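Local structure of proto-oncogene tyrosine-protein kinase receptor Ret (Danio rerio, 7AMK) at residues F260-P268 with I306-H315; V275-T285 with L335-T343. The protein acts as a receptor tyrosine kinase whose extracellular cadherin-like domains probably help to recognise GDNF presented by the co-receptor GFR alpha 1. The protein carries 4 engineered substitutions. One frame throughout, in Å; residues are numbered along the deposited sequence.

Contact 1: F260-P268 with I306-H315. With CA (calcium ion), chain N; CA (calcium ion), chain M.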
# COMPACT_ATOMS: atom_id res chain seq x y z
N PHE A 260 -15.15 -2.04 7.95
CA PHE A 260 -16.14 -1.48 7.05
C PHE A 260 -17.44 -1.25 7.79
O PHE A 260 -17.91 -2.14 8.51
CB PHE A 260 -16.38 -2.40 5.85
CG PHE A 260 -15.20 -2.52 4.93
CD1 PHE A 260 -14.98 -1.55 3.96
CD2 PHE A 260 -14.31 -3.56 5.06
CE1 PHE A 260 -13.88 -1.64 3.12
CE2 PHE A 260 -13.21 -3.65 4.22
CZ PHE A 260 -13.00 -2.69 3.25
N VAL A 261 -18.02 -0.06 7.62
CA VAL A 261 -19.31 0.28 8.19
C VAL A 261 -20.21 0.70 7.04
O VAL A 261 -19.76 1.41 6.14
CB VAL A 261 -19.19 1.39 9.26
CG1 VAL A 261 -20.54 2.04 9.55
CG2 VAL A 261 -18.53 0.82 10.52
N TYR A 262 -21.45 0.25 7.07
CA TYR A 262 -22.38 0.49 5.98
C TYR A 262 -23.56 1.33 6.44
O TYR A 262 -23.99 1.24 7.60
CB TYR A 262 -22.90 -0.84 5.38
CG TYR A 262 -21.77 -1.76 4.97
CD1 TYR A 262 -21.18 -2.63 5.89
CD2 TYR A 262 -21.27 -1.75 3.67
CE1 TYR A 262 -20.13 -3.47 5.51
CE2 TYR A 262 -20.24 -2.57 3.29
CZ TYR A 262 -19.67 -3.43 4.20
OH TYR A 262 -18.63 -4.25 3.78
N ASP A 263 -24.07 2.15 5.53
CA ASP A 263 -25.21 3.00 5.83
C ASP A 263 -26.06 3.10 4.56
O ASP A 263 -25.55 3.49 3.51
CB ASP A 263 -24.75 4.39 6.30
CG ASP A 263 -25.85 5.21 6.94
OD1 ASP A 263 -26.95 5.29 6.38
OD2 ASP A 263 -25.62 5.79 8.02
N ARG A 264 -27.33 2.72 4.66
CA ARG A 264 -28.17 2.70 3.46
C ARG A 264 -28.48 4.09 2.93
O ARG A 264 -28.87 4.22 1.76
CB ARG A 264 -29.47 1.95 3.75
CG ARG A 264 -29.20 0.49 4.06
CD ARG A 264 -30.47 -0.34 4.16
NE ARG A 264 -30.13 -1.74 4.44
CZ ARG A 264 -29.81 -2.65 3.53
NH1 ARG A 264 -29.80 -2.36 2.24
NH2 ARG A 264 -29.49 -3.88 3.93
N ASP A 265 -28.32 5.13 3.75
CA ASP A 265 -28.52 6.50 3.30
C ASP A 265 -27.36 6.96 2.40
O ASP A 265 -26.23 6.47 2.49
CB ASP A 265 -28.63 7.44 4.50
CG ASP A 265 -29.78 7.08 5.41
OD1 ASP A 265 -30.86 6.75 4.89
OD2 ASP A 265 -29.61 7.11 6.65
N THR A 266 -27.67 7.90 1.52
CA THR A 266 -26.69 8.52 0.64
C THR A 266 -25.95 9.65 1.35
O THR A 266 -26.41 10.19 2.35
CB THR A 266 -27.36 9.09 -0.63
OG1 THR A 266 -28.09 10.27 -0.29
CG2 THR A 266 -28.31 8.07 -1.23
N THR A 267 -24.81 10.00 0.78
CA THR A 267 -23.90 11.01 1.28
C THR A 267 -23.30 11.70 0.06
O THR A 267 -22.98 11.02 -0.93
CB THR A 267 -22.75 10.43 2.13
OG1 THR A 267 -23.28 9.62 3.18
CG2 THR A 267 -21.94 11.58 2.73
N PRO A 268 -23.12 13.02 0.10
CA PRO A 268 -22.43 13.68 -1.01
C PRO A 268 -21.00 13.16 -1.12
O PRO A 268 -20.40 12.67 -0.15
CB PRO A 268 -22.48 15.17 -0.63
CG PRO A 268 -23.60 15.26 0.39
CD PRO A 268 -23.54 13.97 1.15
N ILE A 306 -24.06 -3.79 -3.50
CA ILE A 306 -24.16 -4.54 -2.26
C ILE A 306 -25.42 -4.21 -1.47
O ILE A 306 -25.77 -4.96 -0.55
CB ILE A 306 -22.92 -4.29 -1.39
CG1 ILE A 306 -22.82 -2.80 -1.03
CG2 ILE A 306 -21.68 -4.74 -2.11
CD1 ILE A 306 -21.53 -2.45 -0.29
N PHE A 307 -26.11 -3.11 -1.76
CA PHE A 307 -27.32 -2.76 -1.02
C PHE A 307 -28.58 -3.24 -1.71
O PHE A 307 -29.68 -2.79 -1.36
CB PHE A 307 -27.41 -1.23 -0.82
CG PHE A 307 -26.32 -0.64 0.04
CD1 PHE A 307 -26.20 -0.98 1.38
CD2 PHE A 307 -25.44 0.30 -0.49
CE1 PHE A 307 -25.22 -0.43 2.17
CE2 PHE A 307 -24.45 0.87 0.31
CZ PHE A 307 -24.34 0.51 1.64
N GLY A 308 -28.44 -4.14 -2.69
CA GLY A 308 -29.57 -4.49 -3.52
C GLY A 308 -29.82 -3.47 -4.61
O GLY A 308 -30.98 -3.18 -4.93
N ASN A 309 -28.75 -2.88 -5.17
CA ASN A 309 -28.84 -1.93 -6.28
C ASN A 309 -29.59 -0.67 -5.86
O ASN A 309 -30.40 -0.11 -6.61
CB ASN A 309 -29.49 -2.57 -7.51
CG ASN A 309 -29.04 -1.93 -8.81
N VAL A 310 -29.33 -0.22 -4.63
CA VAL A 310 -29.84 1.04 -4.10
C VAL A 310 -28.67 1.81 -3.52
O VAL A 310 -27.90 1.27 -2.71
CB VAL A 310 -30.91 0.83 -3.01
CG1 VAL A 310 -31.20 2.15 -2.31
CG2 VAL A 310 -32.18 0.24 -3.62
N ARG A 311 -28.54 3.07 -3.93
CA ARG A 311 -27.40 3.88 -3.51
C ARG A 311 -27.37 4.02 -1.99
O ARG A 311 -28.35 4.42 -1.37
CB ARG A 311 -27.47 5.26 -4.15
CG ARG A 311 -27.38 5.23 -5.69
CD ARG A 311 -27.85 6.55 -6.30
NE ARG A 311 -27.06 7.66 -5.79
CZ ARG A 311 -27.56 8.71 -5.15
NH1 ARG A 311 -28.86 8.88 -5.01
NH2 ARG A 311 -26.72 9.61 -4.64
N GLY A 312 -26.24 3.67 -1.41
CA GLY A 312 -25.94 3.99 -0.03
C GLY A 312 -24.48 4.36 0.12
O GLY A 312 -23.82 4.72 -0.87
N THR A 313 -23.96 4.26 1.35
CA THR A 313 -22.60 4.67 1.67
C THR A 313 -21.86 3.52 2.33
O THR A 313 -22.39 2.83 3.21
CB THR A 313 -22.60 5.90 2.61
OG1 THR A 313 -23.45 6.92 2.05
CG2 THR A 313 -21.19 6.47 2.81
N VAL A 314 -20.62 3.31 1.88
CA VAL A 314 -19.69 2.35 2.47
C VAL A 314 -18.59 3.15 3.16
O VAL A 314 -17.93 3.99 2.52
CB VAL A 314 -19.11 1.40 1.42
CG1 VAL A 314 -18.10 0.45 2.04
CG2 VAL A 314 -20.22 0.62 0.77
N HIS A 315 -18.38 2.90 4.45
CA HIS A 315 -17.31 3.56 5.21
C HIS A 315 -16.15 2.59 5.45
O HIS A 315 -16.36 1.40 5.70
CB HIS A 315 -17.81 4.10 6.56
CG HIS A 315 -18.87 5.14 6.43
ND1 HIS A 315 -18.60 6.49 6.50
CD2 HIS A 315 -20.22 5.04 6.27
CE1 HIS A 315 -19.73 7.18 6.38
NE2 HIS A 315 -20.72 6.31 6.23
CA CA N . -27.65 7.11 8.03
CA CA M . -32.76 7.64 3.75
O HOH W 1 -29.12 1.76 0.28
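A cadherin-type DXD calcium motif, D263-R264-D265, follows directly on strand 255-263, whose last residue D263 faces T313 of strand 312-321 in an antiparallel hydrogen-bonded pair. T313 N gives D263 O a short, straight bond (2.8 Å, 171° at the hydrogen), and D263 N returns one to T313 O. V261 and H315 form the next such pair, with V261 O lying in the plane of the imidazole at its edge. The T313 hydroxyl ties the loop beyond the strand. With OG1 anti to the carbonyl carbon (chi1 -51°), it donates to D265 O in the carbonyl plane, on a lone pair, over 2.9 Å. The same T313 OG1 accepts from T267 OG1, also at 2.9 Å. Within the motif, D263 OD1 uses its anti lone pair for D265 N (3.0 Å), an Asx turn. D263 chelates one calcium ion through both OD1 and OD2, while D265 bridges, OD2 to that ion and OD1 to a second, each at 2.4 Å. On the other face, I306 CD1 meets Y262 CE2 at 3.8 Å, V314 lies alongside the tyrosine, and Y262 CB sits at the edge of the F307 ring. G312 passes where a CB would clash with D263 O. Strand pairing and the T313 hydroxyl together hold the backbone at D263 and D265, which probably keeps the two carboxylates converged; the calcium ions would offset their mutual repulsion.

Contact 2: V275-T285 with L335-T343; sequences VQNKLVGTLMT and LGYLVNDTT. With CA (calcium ion), chain N; NAG (2-acetamido-2-deoxy-beta-D-glucopyranose), chain E.
K278 O is gripped twice by T342. T342 N reaches it almost head-on (3.3 Å, 172° at the hydrogen), and T342 OG1 donates from 3.2 Å, tilted out of the carbonyl plane. The hydroxyl can join its own amide because OG1 stands between the backbone N and the carbonyl carbon (chi1 54°). One residue on, T343 OG1 accepts N277 N at 2.9 Å, and D230 holds the same hydroxyl. N277 occupies the third position of the type II turn V275-K278. N277 OD1 and D341 OD2 bind one calcium ion, at 2.3 and 2.5 Å, with amide and carboxylate planes 69° apart, while the N277 amide nitrogen faces T267. Between these ends, strands 279-283 and 331-341 pair antiparallel, V280 with N340 and T282 with L338 being the hydrogen-bonded pairs. Y337 lays its ring across the neighbouring strand: T282 N lies 3.6 Å above one face, toward the rim, and Y337 OH comes to 3.2 Å from G281 CA. A CB on G281 would collide with that hydroxyl. Cutting Y337 back to an alanine would probably open a gap over G281 and leave the T282 amide without its aromatic cover. L279 and V339 pack on the Y337 face, whereas N340 projects from the other and carries an N-linked N-acetylglucosamine on ND2. Calcium-binding oxygens thus lie at one end of a ladder, D341 sharing the Y337 face, the glycan lying opposite.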
# COMPACT_ATOMS: atom_id res chain seq x y z
N VAL A 275 -23.57 18.03 6.55
CA VAL A 275 -23.62 17.36 7.85
C VAL A 275 -24.64 16.22 7.86
O VAL A 275 -24.55 15.34 8.73
CB VAL A 275 -23.92 18.35 8.99
CG1 VAL A 275 -23.81 17.62 10.33
CG2 VAL A 275 -22.97 19.53 8.94
N GLN A 276 -25.60 16.22 6.93
CA GLN A 276 -26.53 15.11 6.78
C GLN A 276 -25.79 13.79 6.61
O GLN A 276 -24.99 13.62 5.69
CB GLN A 276 -27.44 15.34 5.56
CG GLN A 276 -28.06 14.05 5.01
CD GLN A 276 -29.22 14.28 4.04
OE1 GLN A 276 -29.71 15.40 3.86
NE2 GLN A 276 -29.69 13.19 3.43
N ASN A 277 -26.07 12.85 7.51
CA ASN A 277 -25.55 11.50 7.38
C ASN A 277 -24.06 11.42 7.61
O ASN A 277 -23.44 10.41 7.29
CB ASN A 277 -25.87 10.87 6.02
CG ASN A 277 -26.05 9.40 6.12
OD1 ASN A 277 -26.66 8.92 7.06
ND2 ASN A 277 -25.48 8.65 5.18
N LYS A 278 -23.47 12.48 8.13
CA LYS A 278 -22.06 12.44 8.49
C LYS A 278 -21.86 11.53 9.69
O LYS A 278 -22.56 11.66 10.70
CB LYS A 278 -21.58 13.86 8.79
CG LYS A 278 -20.11 13.98 9.11
CD LYS A 278 -19.79 15.44 9.45
CE LYS A 278 -18.39 15.61 10.01
NZ LYS A 278 -18.16 17.03 10.45
N LEU A 279 -20.90 10.62 9.59
CA LEU A 279 -20.45 9.83 10.73
C LEU A 279 -19.19 10.46 11.31
O LEU A 279 -18.19 10.62 10.60
CB LEU A 279 -20.18 8.37 10.35
CG LEU A 279 -21.27 7.58 9.64
CD1 LEU A 279 -20.79 6.12 9.38
CD2 LEU A 279 -22.52 7.63 10.47
N VAL A 280 -19.21 10.78 12.60
CA VAL A 280 -18.06 11.28 13.33
C VAL A 280 -17.59 10.19 14.29
O VAL A 280 -18.41 9.58 14.99
CB VAL A 280 -18.38 12.57 14.11
CG1 VAL A 280 -19.06 13.59 13.21
CG2 VAL A 280 -19.25 12.26 15.32
N GLY A 281 -16.28 9.94 14.32
CA GLY A 281 -15.68 8.94 15.19
C GLY A 281 -14.97 9.54 16.38
O GLY A 281 -14.61 10.73 16.37
N THR A 282 -14.75 8.75 17.43
CA THR A 282 -14.02 9.23 18.60
C THR A 282 -13.24 8.07 19.20
O THR A 282 -13.83 7.04 19.53
CB THR A 282 -14.98 9.82 19.64
OG1 THR A 282 -15.97 8.85 19.97
CG2 THR A 282 -15.65 11.07 19.09
N LEU A 283 -11.93 8.24 19.33
CA LEU A 283 -11.09 7.28 20.06
C LEU A 283 -11.59 7.11 21.49
O LEU A 283 -11.67 8.08 22.26
CB LEU A 283 -9.64 7.76 20.07
CG LEU A 283 -8.71 7.16 19.03
CD1 LEU A 283 -7.28 7.58 19.32
CD2 LEU A 283 -8.85 5.65 19.06
N MET A 284 -11.90 5.87 21.87
CA MET A 284 -12.41 5.58 23.20
C MET A 284 -11.27 5.20 24.16
O MET A 284 -11.26 4.12 24.75
CB MET A 284 -13.46 4.47 23.13
CG MET A 284 -14.70 4.81 22.32
SD MET A 284 -15.74 6.04 23.14
CE MET A 284 -15.08 7.54 22.38
N THR A 285 -10.31 6.11 24.32
CA THR A 285 -9.24 5.85 25.28
C THR A 285 -8.63 7.16 25.75
O THR A 285 -8.39 8.07 24.95
CB THR A 285 -8.13 4.96 24.68
OG1 THR A 285 -7.24 4.55 25.72
CG2 THR A 285 -7.35 5.73 23.64
N LEU A 335 -8.66 -1.35 21.55
CA LEU A 335 -8.89 0.06 21.24
C LEU A 335 -10.31 0.22 20.71
O LEU A 335 -10.64 -0.29 19.63
CB LEU A 335 -7.85 0.56 20.23
CG LEU A 335 -8.00 1.96 19.63
CD1 LEU A 335 -7.82 3.04 20.70
CD2 LEU A 335 -7.03 2.18 18.48
N GLY A 336 -11.15 0.91 21.47
CA GLY A 336 -12.50 1.18 21.04
C GLY A 336 -12.57 2.43 20.18
O GLY A 336 -11.78 3.37 20.35
N TYR A 337 -13.51 2.43 19.22
CA TYR A 337 -13.73 3.58 18.35
C TYR A 337 -15.23 3.71 18.11
O TYR A 337 -15.83 2.89 17.42
CB TYR A 337 -12.97 3.43 17.03
CG TYR A 337 -12.91 4.71 16.23
CD1 TYR A 337 -12.02 5.71 16.56
CD2 TYR A 337 -13.75 4.91 15.13
CE1 TYR A 337 -11.97 6.88 15.84
CE2 TYR A 337 -13.71 6.07 14.41
CZ TYR A 337 -12.81 7.06 14.77
OH TYR A 337 -12.73 8.24 14.06
N LEU A 338 -15.84 4.75 18.70
CA LEU A 338 -17.27 4.99 18.59
C LEU A 338 -17.58 5.76 17.31
O LEU A 338 -17.09 6.88 17.12
CB LEU A 338 -17.79 5.77 19.79
CG LEU A 338 -19.28 6.06 19.72
CD1 LEU A 338 -20.06 4.78 19.99
CD2 LEU A 338 -19.63 7.12 20.71
N VAL A 339 -18.37 5.15 16.43
CA VAL A 339 -18.82 5.76 15.19
C VAL A 339 -20.26 6.24 15.37
O VAL A 339 -21.16 5.44 15.63
CB VAL A 339 -18.72 4.79 14.00
CG1 VAL A 339 -19.44 5.37 12.81
CG2 VAL A 339 -17.25 4.50 13.65
N ASN A 340 -20.49 7.54 15.23
CA ASN A 340 -21.77 8.14 15.57
C ASN A 340 -22.37 8.80 14.32
O ASN A 340 -21.77 9.73 13.77
CB ASN A 340 -21.57 9.14 16.70
CG ASN A 340 -22.85 9.76 17.20
OD1 ASN A 340 -23.90 9.69 16.57
ND2 ASN A 340 -22.76 10.39 18.38
N ASP A 341 -23.51 8.29 13.85
CA ASP A 341 -24.32 8.94 12.82
C ASP A 341 -25.06 10.11 13.46
O ASP A 341 -26.11 9.93 14.08
CB ASP A 341 -25.30 7.94 12.21
CG ASP A 341 -26.11 8.54 11.03
OD1 ASP A 341 -26.12 9.79 10.83
OD2 ASP A 341 -26.72 7.72 10.30
N THR A 342 -24.54 11.32 13.27
CA THR A 342 -24.94 12.45 14.11
C THR A 342 -26.39 12.84 13.89
O THR A 342 -27.10 13.15 14.85
CB THR A 342 -24.02 13.63 13.84
OG1 THR A 342 -24.02 13.90 12.42
CG2 THR A 342 -22.59 13.32 14.31
N THR A 343 -26.83 12.88 12.64
CA THR A 343 -28.18 13.31 12.30
C THR A 343 -29.18 12.15 12.27
O THR A 343 -30.30 12.34 11.79
CB THR A 343 -28.20 14.03 10.94
OG1 THR A 343 -27.56 13.22 9.96
CG2 THR A 343 -27.45 15.34 11.02
CA CA N . -27.65 7.11 8.03
C1 NAG E . -23.84 11.08 19.01
C2 NAG E . -23.69 11.18 20.53
C3 NAG E . -24.85 12.00 21.12
C4 NAG E . -25.03 13.33 20.40
C5 NAG E . -25.07 13.12 18.88
C6 NAG E . -25.09 14.41 18.08
C7 NAG E . -22.64 9.35 21.80
C8 NAG E . -21.44 10.25 21.96
N2 NAG E . -23.68 9.85 21.13
O3 NAG E . -24.62 12.22 22.51
O4 NAG E . -26.30 13.85 20.77
O5 NAG E . -23.92 12.39 18.45
O6 NAG E . -24.67 15.55 18.83
O7 NAG E . -22.66 8.21 22.27

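Both contacts are antiparallel strand pairs of the third cadherin-like domain, one in each sheet of its sandwich. Contact 1 joins two inner strands and is the more buried: 8 of its 15 touching residues are buried, against 6 of 20 in contact 2, which adds edge strand 279-283 and reaches a glycan. L279 packs on H315 between the sheets. At the calcium end, they share one ion, contact 1 giving three carboxylate oxygens and contact 2 one carboxylate and one amide oxygen. N277 ND2 probably donates to T267 OG1 (3.1 Å), coupling the two loops. Contact 1 alone reaches the second ion, through D265; E196 of the preceding cadherin domain, D228, E229 and D231 also bind it.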